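Local coordinates for transcription inhibitor protein Gfh1 (Thermus thermophilus, PDB 2F23) that inhibits all catalytic activities of RNA polymerase by partially occluding its substrate-binding site and so preventing NTP binding, at residues 34-39 / 46-51; 20-25 / 59-64; 10-15 / 67-72. One frame throughout, in Å; residues are numbered along the deposited sequence.

Contact 1: 34-39 / 46-51; sequences QELMES and SGLEAA
L36 and L48 meet where two antiparallel helices come to their shared end, L48 reaching the stem of L36 while L36 reaches past it to A51. L48 sends its CD2 methyl across the gap to the root of L36, where CD2 lies 3.4 Å from L36 CB, a tight carbon pair. L36 in turn leaves its backbone toward helix 46-71 and carries its CD1 methyl past L48, to rest 3.7 Å from A51 CB and close to the carbonyl oxygen of G47. The two leucines thus pass each other, branch against stem. M37 completes the grip on L48: its side chain crosses that of L48 at about a right angle, and with CG set beside the backbone N (chi1 -65°) it brings M37 CG against the same CD2 methyl at 3.9 Å. L48 and A51 also touch L33, one turn earlier in the first helix. Just beyond, S39 turns its hydroxyl back to donate to L36 O at 2.6 Å, as helix 9-37 gives way to the connecting loop. The whole is the apolar closure at the tip of an antiparallel coiled-coil hairpin, the N-terminal domain of the GreA/GreB family.

Contact 2: 20-25 / 59-64; sequences ERERER and EARIDS
The carboxylate of E22, a largely buried residue, occupies the seam between the two helices, facing R61 without a direct hydrogen bond between them. The salt bridge is loose: E22 OE1 and R61 NE are 3.5 Å apart, and E22 OE2 is just as far from that nitrogen. The carboxylate sits at the edge of the guanidinium, near its plane, while its own plane is turned 66° away, an arrangement unlike a paired, two-pronged grip. A water closes the gap: it donates to E22 OE2 at 2.8 Å and accepts from R61 NH2. On E22's own helix, one turn along, R25 NH1 pairs with E22 OE2 at 2.7 Å. E22, R25 and R61 therefore form one salt-bridge network, in which two arginines probably help to keep the glutamate ionised. A bend at chi2 in E22 and another at chi3 (72°) in R61 swing the charged ends to the same flank of the helix pair.

These helices are the arms of the Gre-family coiled coil; here segments 20-25 and 59-64 run antiparallel, with 152° between their directions and their axes 9.6 Å apart at closest approach. Beneath the charges the packing is aliphatic. I62 points into the interface and lays CG1 against E22 CB at 3.7 Å, while its CD1 methyl lies against the backbone carbonyl of E22. It also touches L19 and L26, so that one isoleucine fits among side chains from successive turns of helix 9-37. R23 flanks it, extended from CG to NE and crossing the isoleucine at about a right angle, with NH1 4.0 Å from I62 CG2. The guanidinium of R23 finds its counter-charge in E66, a salt bridge made through NH2.

Contact 3: 10-15 / 67-72; sequences AGYERL and DILSRA
Y12 receives L69 over one face of its ring, at the base of the antiparallel coiled coil where helix 46-71 nears its end. This is a CH-pi contact: L69 CD2 lies 3.8 Å from the ring centroid, 22° off the normal and displaced toward the rim, so that CD1 of the tyrosine is its nearest ring atom. The conformation of Y12 makes this possible. Its CG stands opposite the backbone N (chi1 -175°), and chi2 of 94° turns the ring broadside to the incoming methyl. L69 starts out along the flank of its helix, but its branched end swings inward and divides its methyls: CD2 wedges between the tyrosine face and L15 CB, 3.7 Å away, whereas CD1 lies over the backbone carbonyl of L15. L15 points toward helix 46-71. Its CD1 meets I68 CG2 at 4.0 Å, and the two side chains cross at about a right angle.

The axes of segments 10-15 and 67-71 approach to 10.5 Å, and neighbouring elements fill in the surroundings. Y12 touches L7 and I68 touches V5, both on strand 5-7, while L15 also packs on V137 of strand 137-142. Were the tyrosine cut back to an alanine, L69 CD2 would probably lose its aromatic cover, and the water that links the ring to the opposite helix its hydroxyl partner. That water lies in the plane of the tyrosine ring, 2.7 Å from Y12 OH, and donates to L69 O at 2.9 Å.

How the contacts relate
All three contacts join helix 9-37 to helix 46-71, and they sample one antiparallel coiled coil from end to end. Along the first helix the order is contact 3, contact 2, contact 1; the chain then turns through a short loop and meets them in reverse, so each contact encloses the next. Centres of contacts 3 and 2 lie about 13 Å apart, those of 2 and 1 about 20 Å, and those of 3 and 1 about 33 Å. Contact 1 is the surface-exposed far tip, its centre about 29 Å from that of the chain, and contact 3 the buried base beside the strands. Such spacing describes a long projecting arm, as in the Gre factors, consistent with reaching into RNA polymerase.

Contact 1: 34-39 / 46-51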
loop_
_atom_site.group_PDB
_atom_site.type_symbol
_atom_site.label_atom_id
_atom_site.label_comp_id
_atom_site.label_asym_id
_atom_site.label_seq_id
_atom_site.Cartn_x
_atom_site.Cartn_y
_atom_site.Cartn_z
ATOM N N GLN A 34 20.271 -8.885 17.277
ATOM C CA GLN A 34 21.262 -8.681 18.328
ATOM C C GLN A 34 21.460 -9.946 19.155
ATOM O O GLN A 34 22.592 -10.316 19.473
ATOM C CB GLN A 34 20.840 -7.528 19.240
ATOM C CG GLN A 34 21.872 -7.156 20.295
ATOM C CD GLN A 34 23.212 -6.771 19.695
ATOM O OE1 GLN A 34 23.283 -5.954 18.777
ATOM N NE2 GLN A 34 24.285 -7.354 20.219
ATOM N N GLU A 35 20.360 -10.606 19.504
ATOM C CA GLU A 35 20.422 -11.835 20.289
ATOM C C GLU A 35 21.234 -12.904 19.556
ATOM O O GLU A 35 22.056 -13.594 20.162
ATOM C CB GLU A 35 19.011 -12.379 20.557
ATOM C CG GLU A 35 18.029 -11.384 21.162
ATOM C CD GLU A 35 18.436 -10.895 22.536
ATOM O OE1 GLU A 35 19.511 -10.271 22.657
ATOM O OE2 GLU A 35 17.673 -11.131 23.498
ATOM N N LEU A 36 21.003 -13.037 18.251
ATOM C CA LEU A 36 21.711 -14.027 17.449
ATOM C C LEU A 36 23.187 -13.685 17.294
ATOM O O LEU A 36 24.035 -14.579 17.213
ATOM C CB LEU A 36 21.065 -14.152 16.065
ATOM C CG LEU A 36 19.654 -14.744 16.031
ATOM C CD1 LEU A 36 19.135 -14.729 14.603
ATOM C CD2 LEU A 36 19.668 -16.166 16.578
ATOM N N MET A 37 23.493 -12.393 17.251
ATOM C CA MET A 37 24.872 -11.948 17.109
ATOM C C MET A 37 25.649 -12.252 18.387
ATOM O O MET A 37 26.851 -12.521 18.345
ATOM C CB MET A 37 24.916 -10.446 16.792
ATOM C CG MET A 37 24.293 -10.088 15.442
ATOM S SD MET A 37 24.387 -8.327 14.978
ATOM C CE MET A 37 26.092 -8.189 14.719
ATOM N N GLU A 38 24.953 -12.234 19.521
ATOM C CA GLU A 38 25.586 -12.509 20.809
ATOM C C GLU A 38 25.409 -13.956 21.273
ATOM O O GLU A 38 25.848 -14.319 22.363
ATOM C CB GLU A 38 25.035 -11.566 21.885
ATOM C CG GLU A 38 25.238 -10.086 21.590
ATOM C CD GLU A 38 24.948 -9.207 22.794
ATOM O OE1 GLU A 38 25.656 -9.346 23.815
ATOM O OE2 GLU A 38 24.015 -8.380 22.725
ATOM N N SER A 39 24.768 -14.781 20.450
ATOM C CA SER A 39 24.541 -16.180 20.803
ATOM C C SER A 39 25.848 -16.967 20.822
ATOM O O SER A 39 26.775 -16.662 20.072
ATOM C CB SER A 39 23.567 -16.828 19.815
ATOM O OG SER A 39 24.109 -16.867 18.506
ATOM N N SER A 46 22.678 -19.509 8.912
ATOM C CA SER A 46 21.360 -19.424 8.285
ATOM C C SER A 46 20.403 -18.521 9.063
ATOM O O SER A 46 19.692 -17.695 8.473
ATOM C CB SER A 46 20.742 -20.819 8.163
ATOM O OG SER A 46 19.438 -20.751 7.618
ATOM N N GLY A 47 20.384 -18.689 10.383
ATOM C CA GLY A 47 19.509 -17.894 11.227
ATOM C C GLY A 47 19.858 -16.420 11.211
ATOM O O GLY A 47 18.972 -15.566 11.165
ATOM N N LEU A 48 21.150 -16.117 11.251
ATOM C CA LEU A 48 21.603 -14.733 11.229
ATOM C C LEU A 48 21.237 -14.075 9.906
ATOM O O LEU A 48 20.784 -12.932 9.875
ATOM C CB LEU A 48 23.122 -14.664 11.421
ATOM C CG LEU A 48 23.666 -14.685 12.850
ATOM C CD1 LEU A 48 25.176 -14.843 12.814
ATOM C CD2 LEU A 48 23.285 -13.390 13.565
ATOM N N GLU A 49 21.441 -14.792 8.808
ATOM C CA GLU A 49 21.127 -14.245 7.498
ATOM C C GLU A 49 19.640 -13.951 7.366
ATOM O O GLU A 49 19.252 -12.916 6.820
ATOM C CB GLU A 49 21.585 -15.203 6.396
ATOM C CG GLU A 49 23.099 -15.257 6.230
ATOM C CD GLU A 49 23.712 -13.882 6.003
ATOM O OE1 GLU A 49 23.257 -13.170 5.080
ATOM O OE2 GLU A 49 24.650 -13.512 6.745
ATOM N N ALA A 50 18.809 -14.855 7.877
ATOM C CA ALA A 50 17.361 -14.671 7.814
ATOM C C ALA A 50 16.959 -13.465 8.655
ATOM O O ALA A 50 16.078 -12.695 8.268
ATOM C CB ALA A 50 16.644 -15.931 8.317
ATOM N N ALA A 51 17.611 -13.302 9.804
ATOM C CA ALA A 51 17.319 -12.184 10.695
ATOM C C ALA A 51 17.708 -10.864 10.040
ATOM O O ALA A 51 16.990 -9.872 10.156
ATOM C CB ALA A 51 18.063 -12.356 12.014
#

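Contact 2: 20-25 / 59-64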
loop_
_atom_site.group_PDB
_atom_site.type_symbol
_atom_site.label_atom_id
_atom_site.label_comp_id
_atom_site.label_asym_id
_atom_site.label_seq_id
_atom_site.Cartn_x
_atom_site.Cartn_y
_atom_site.Cartn_z
ATOM N N GLU A 20 3.840 3.299 12.309
ATOM C CA GLU A 20 4.044 3.005 13.724
ATOM C C GLU A 20 4.170 1.501 13.935
ATOM O O GLU A 20 5.014 1.045 14.707
ATOM C CB GLU A 20 2.884 3.556 14.552
ATOM C CG GLU A 20 2.723 5.063 14.447
ATOM C CD GLU A 20 3.892 5.826 15.043
ATOM O OE1 GLU A 20 5.048 5.580 14.636
ATOM O OE2 GLU A 20 3.651 6.683 15.919
ATOM N N ARG A 21 3.333 0.734 13.243
ATOM C CA ARG A 21 3.365 -0.715 13.363
ATOM C C ARG A 21 4.684 -1.250 12.813
ATOM O O ARG A 21 5.277 -2.163 13.385
ATOM C CB ARG A 21 2.178 -1.338 12.619
ATOM C CG ARG A 21 0.852 -1.282 13.387
ATOM C CD ARG A 21 0.541 0.123 13.892
ATOM N NE ARG A 21 -0.752 0.216 14.571
ATOM C CZ ARG A 21 -1.928 0.036 13.977
ATOM N NH1 ARG A 21 -1.986 -0.251 12.684
ATOM N NH2 ARG A 21 -3.050 0.150 14.676
ATOM N N GLU A 22 5.153 -0.671 11.713
ATOM C CA GLU A 22 6.413 -1.121 11.133
ATOM C C GLU A 22 7.592 -0.814 12.057
ATOM O O GLU A 22 8.545 -1.588 12.120
ATOM C CB GLU A 22 6.640 -0.479 9.761
ATOM C CG GLU A 22 5.739 -1.026 8.662
ATOM C CD GLU A 22 5.867 -2.527 8.499
ATOM O OE1 GLU A 22 7.010 -3.024 8.419
ATOM O OE2 GLU A 22 4.826 -3.212 8.448
ATOM N N ARG A 23 7.542 0.313 12.765
ATOM C CA ARG A 23 8.629 0.651 13.679
ATOM C C ARG A 23 8.671 -0.378 14.807
ATOM O O ARG A 23 9.745 -0.733 15.298
ATOM C CB ARG A 23 8.446 2.052 14.275
ATOM C CG ARG A 23 8.640 3.205 13.294
ATOM C CD ARG A 23 8.688 4.524 14.055
ATOM N NE ARG A 23 8.575 5.709 13.206
ATOM C CZ ARG A 23 9.467 6.093 12.299
ATOM N NH1 ARG A 23 10.571 5.386 12.089
ATOM N NH2 ARG A 23 9.258 7.210 11.611
ATOM N N GLU A 24 7.498 -0.850 15.217
ATOM C CA GLU A 24 7.412 -1.847 16.279
ATOM C C GLU A 24 8.072 -3.132 15.795
ATOM O O GLU A 24 8.845 -3.762 16.522
ATOM C CB GLU A 24 5.948 -2.117 16.639
ATOM C CG GLU A 24 5.237 -0.927 17.268
ATOM C CD GLU A 24 3.752 -1.168 17.476
ATOM O OE1 GLU A 24 3.084 -0.284 18.053
ATOM O OE2 GLU A 24 3.249 -2.234 17.060
ATOM N N ARG A 25 7.768 -3.510 14.559
ATOM C CA ARG A 25 8.339 -4.715 13.975
ATOM C C ARG A 25 9.848 -4.585 13.825
ATOM O O ARG A 25 10.577 -5.565 13.986
ATOM C CB ARG A 25 7.696 -4.995 12.617
ATOM C CG ARG A 25 6.206 -5.275 12.724
ATOM C CD ARG A 25 5.521 -5.335 11.372
ATOM N NE ARG A 25 4.079 -5.502 11.529
ATOM C CZ ARG A 25 3.213 -5.560 10.524
ATOM N NH1 ARG A 25 3.638 -5.466 9.272
ATOM N NH2 ARG A 25 1.919 -5.708 10.773
ATOM N N GLU A 59 12.995 -2.300 7.219
ATOM C CA GLU A 59 13.609 -0.991 7.026
ATOM C C GLU A 59 13.213 -0.371 5.694
ATOM O O GLU A 59 12.981 0.834 5.619
ATOM C CB GLU A 59 15.130 -1.104 7.113
ATOM C CG GLU A 59 15.607 -1.552 8.477
ATOM C CD GLU A 59 17.095 -1.808 8.519
ATOM O OE1 GLU A 59 17.619 -2.412 7.561
ATOM O OE2 GLU A 59 17.735 -1.419 9.517
ATOM N N ALA A 60 13.124 -1.192 4.651
ATOM C CA ALA A 60 12.752 -0.706 3.326
ATOM C C ALA A 60 11.321 -0.182 3.317
ATOM O O ALA A 60 11.018 0.806 2.650
ATOM C CB ALA A 60 12.909 -1.816 2.295
ATOM N N ARG A 61 10.434 -0.849 4.048
ATOM C CA ARG A 61 9.046 -0.415 4.108
ATOM C C ARG A 61 8.978 0.912 4.855
ATOM O O ARG A 61 8.275 1.832 4.441
ATOM C CB ARG A 61 8.186 -1.469 4.817
ATOM C CG ARG A 61 8.074 -2.788 4.061
ATOM C CD ARG A 61 7.429 -3.865 4.919
ATOM N NE ARG A 61 5.998 -3.656 5.128
ATOM C CZ ARG A 61 5.067 -3.873 4.204
ATOM N NH1 ARG A 61 5.410 -4.303 2.998
ATOM N NH2 ARG A 61 3.788 -3.678 4.494
ATOM N N ILE A 62 9.721 1.014 5.952
ATOM C CA ILE A 62 9.739 2.240 6.741
ATOM C C ILE A 62 10.263 3.417 5.929
ATOM O O ILE A 62 9.732 4.523 6.029
ATOM C CB ILE A 62 10.595 2.075 8.010
ATOM C CG1 ILE A 62 9.868 1.156 8.991
ATOM C CG2 ILE A 62 10.869 3.436 8.648
ATOM C CD1 ILE A 62 10.664 0.805 10.221
ATOM N N ASP A 63 11.299 3.185 5.131
ATOM C CA ASP A 63 11.851 4.265 4.318
ATOM C C ASP A 63 10.820 4.767 3.315
ATOM O O ASP A 63 10.690 5.972 3.094
ATOM C CB ASP A 63 13.112 3.805 3.580
ATOM C CG ASP A 63 14.288 3.593 4.516
ATOM O OD1 ASP A 63 14.451 4.402 5.455
ATOM O OD2 ASP A 63 15.053 2.629 4.308
ATOM N N SER A 64 10.087 3.843 2.705
ATOM C CA SER A 64 9.067 4.221 1.737
ATOM C C SER A 64 7.939 4.989 2.412
ATOM O O SER A 64 7.455 5.992 1.883
ATOM C CB SER A 64 8.512 2.978 1.039
ATOM O OG SER A 64 9.498 2.382 0.213
HETATM O O HOH W 1 2.529 -3.122 6.927
#

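Contact 3: 10-15 / 67-72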
loop_
_atom_site.group_PDB
_atom_site.type_symbol
_atom_site.label_atom_id
_atom_site.label_comp_id
_atom_site.label_asym_id
_atom_site.label_seq_id
_atom_site.Cartn_x
_atom_site.Cartn_y
_atom_site.Cartn_z
ATOM N N ALA A 10 -7.600 10.820 5.875
ATOM C CA ALA A 10 -7.722 9.392 6.146
ATOM C C ALA A 10 -6.518 8.624 5.606
ATOM O O ALA A 10 -5.998 7.727 6.266
ATOM C CB ALA A 10 -9.005 8.850 5.525
ATOM N N GLY A 11 -6.078 8.982 4.403
ATOM C CA GLY A 11 -4.939 8.306 3.806
ATOM C C GLY A 11 -3.682 8.500 4.627
ATOM O O GLY A 11 -2.902 7.562 4.824
ATOM N N TYR A 12 -3.477 9.728 5.095
ATOM C CA TYR A 12 -2.317 10.050 5.915
ATOM C C TYR A 12 -2.394 9.247 7.210
ATOM O O TYR A 12 -1.412 8.639 7.635
ATOM C CB TYR A 12 -2.293 11.545 6.237
ATOM C CG TYR A 12 -1.053 11.984 6.980
ATOM C CD1 TYR A 12 0.053 12.483 6.295
ATOM C CD2 TYR A 12 -0.983 11.893 8.369
ATOM C CE1 TYR A 12 1.203 12.885 6.979
ATOM C CE2 TYR A 12 0.156 12.286 9.059
ATOM C CZ TYR A 12 1.244 12.782 8.362
ATOM O OH TYR A 12 2.374 13.165 9.052
ATOM N N GLU A 13 -3.570 9.253 7.833
ATOM C CA GLU A 13 -3.786 8.520 9.079
ATOM C C GLU A 13 -3.438 7.044 8.926
ATOM O O GLU A 13 -2.740 6.467 9.760
ATOM C CB GLU A 13 -5.247 8.637 9.529
ATOM C CG GLU A 13 -5.552 7.855 10.813
ATOM C CD GLU A 13 -6.996 7.988 11.259
ATOM O OE1 GLU A 13 -7.549 9.103 11.150
ATOM O OE2 GLU A 13 -7.573 6.986 11.732
ATOM N N ARG A 14 -3.934 6.427 7.862
ATOM C CA ARG A 14 -3.665 5.014 7.644
ATOM C C ARG A 14 -2.175 4.730 7.504
ATOM O O ARG A 14 -1.659 3.812 8.135
ATOM C CB ARG A 14 -4.399 4.509 6.404
ATOM C CG ARG A 14 -5.908 4.650 6.482
ATOM C CD ARG A 14 -6.608 3.919 5.343
ATOM N NE ARG A 14 -6.831 2.505 5.636
ATOM C CZ ARG A 14 -5.880 1.577 5.675
ATOM N NH1 ARG A 14 -4.618 1.899 5.435
ATOM N NH2 ARG A 14 -6.194 0.320 5.954
ATOM N N LEU A 15 -1.488 5.513 6.677
ATOM C CA LEU A 15 -0.063 5.304 6.478
ATOM C C LEU A 15 0.760 5.566 7.735
ATOM O O LEU A 15 1.740 4.867 7.986
ATOM C CB LEU A 15 0.443 6.168 5.318
ATOM C CG LEU A 15 -0.111 5.757 3.951
ATOM C CD1 LEU A 15 0.442 6.683 2.886
ATOM C CD2 LEU A 15 0.269 4.312 3.648
ATOM N N ASP A 67 9.073 8.459 3.365
ATOM C CA ASP A 67 9.214 9.280 2.168
ATOM C C ASP A 67 7.867 9.861 1.759
ATOM O O ASP A 67 7.735 11.069 1.547
ATOM C CB ASP A 67 9.771 8.448 1.010
ATOM C CG ASP A 67 9.927 9.260 -0.262
ATOM O OD1 ASP A 67 9.496 8.783 -1.332
ATOM O OD2 ASP A 67 10.486 10.375 -0.190
ATOM N N ILE A 68 6.867 8.994 1.649
ATOM C CA ILE A 68 5.533 9.421 1.251
ATOM C C ILE A 68 4.893 10.365 2.258
ATOM O O ILE A 68 4.365 11.411 1.890
ATOM C CB ILE A 68 4.616 8.207 1.046
ATOM C CG1 ILE A 68 5.210 7.316 -0.045
ATOM C CG2 ILE A 68 3.203 8.664 0.685
ATOM C CD1 ILE A 68 4.405 6.102 -0.337
ATOM N N LEU A 69 4.948 10.000 3.532
ATOM C CA LEU A 69 4.354 10.822 4.574
ATOM C C LEU A 69 5.002 12.193 4.728
ATOM O O LEU A 69 4.312 13.191 4.948
ATOM C CB LEU A 69 4.394 10.073 5.909
ATOM C CG LEU A 69 3.381 8.931 6.040
ATOM C CD1 LEU A 69 3.700 8.119 7.284
ATOM C CD2 LEU A 69 1.959 9.495 6.117
ATOM N N SER A 70 6.321 12.248 4.596
ATOM C CA SER A 70 7.037 13.506 4.749
ATOM C C SER A 70 6.813 14.477 3.593
ATOM O O SER A 70 6.933 15.691 3.769
ATOM C CB SER A 70 8.539 13.242 4.911
ATOM O OG SER A 70 9.099 12.715 3.721
ATOM N N ARG A 71 6.475 13.951 2.419
ATOM C CA ARG A 71 6.267 14.800 1.251
ATOM C C ARG A 71 4.805 15.016 0.903
ATOM O O ARG A 71 4.480 15.769 -0.016
ATOM C CB ARG A 71 6.988 14.205 0.041
ATOM C CG ARG A 71 8.490 14.088 0.245
ATOM C CD ARG A 71 9.235 13.726 -1.031
ATOM N NE ARG A 71 8.869 12.415 -1.555
ATOM C CZ ARG A 71 7.958 12.211 -2.499
ATOM N NH1 ARG A 71 7.309 13.237 -3.032
ATOM N NH2 ARG A 71 7.692 10.978 -2.911
ATOM N N ALA A 72 3.923 14.369 1.648
ATOM C CA ALA A 72 2.500 14.470 1.380
ATOM C C ALA A 72 1.866 15.829 1.629
ATOM O O ALA A 72 2.224 16.550 2.560
ATOM C CB ALA A 72 1.757 13.412 2.181
HETATM O O HOH W 2 4.454 14.151 7.685
#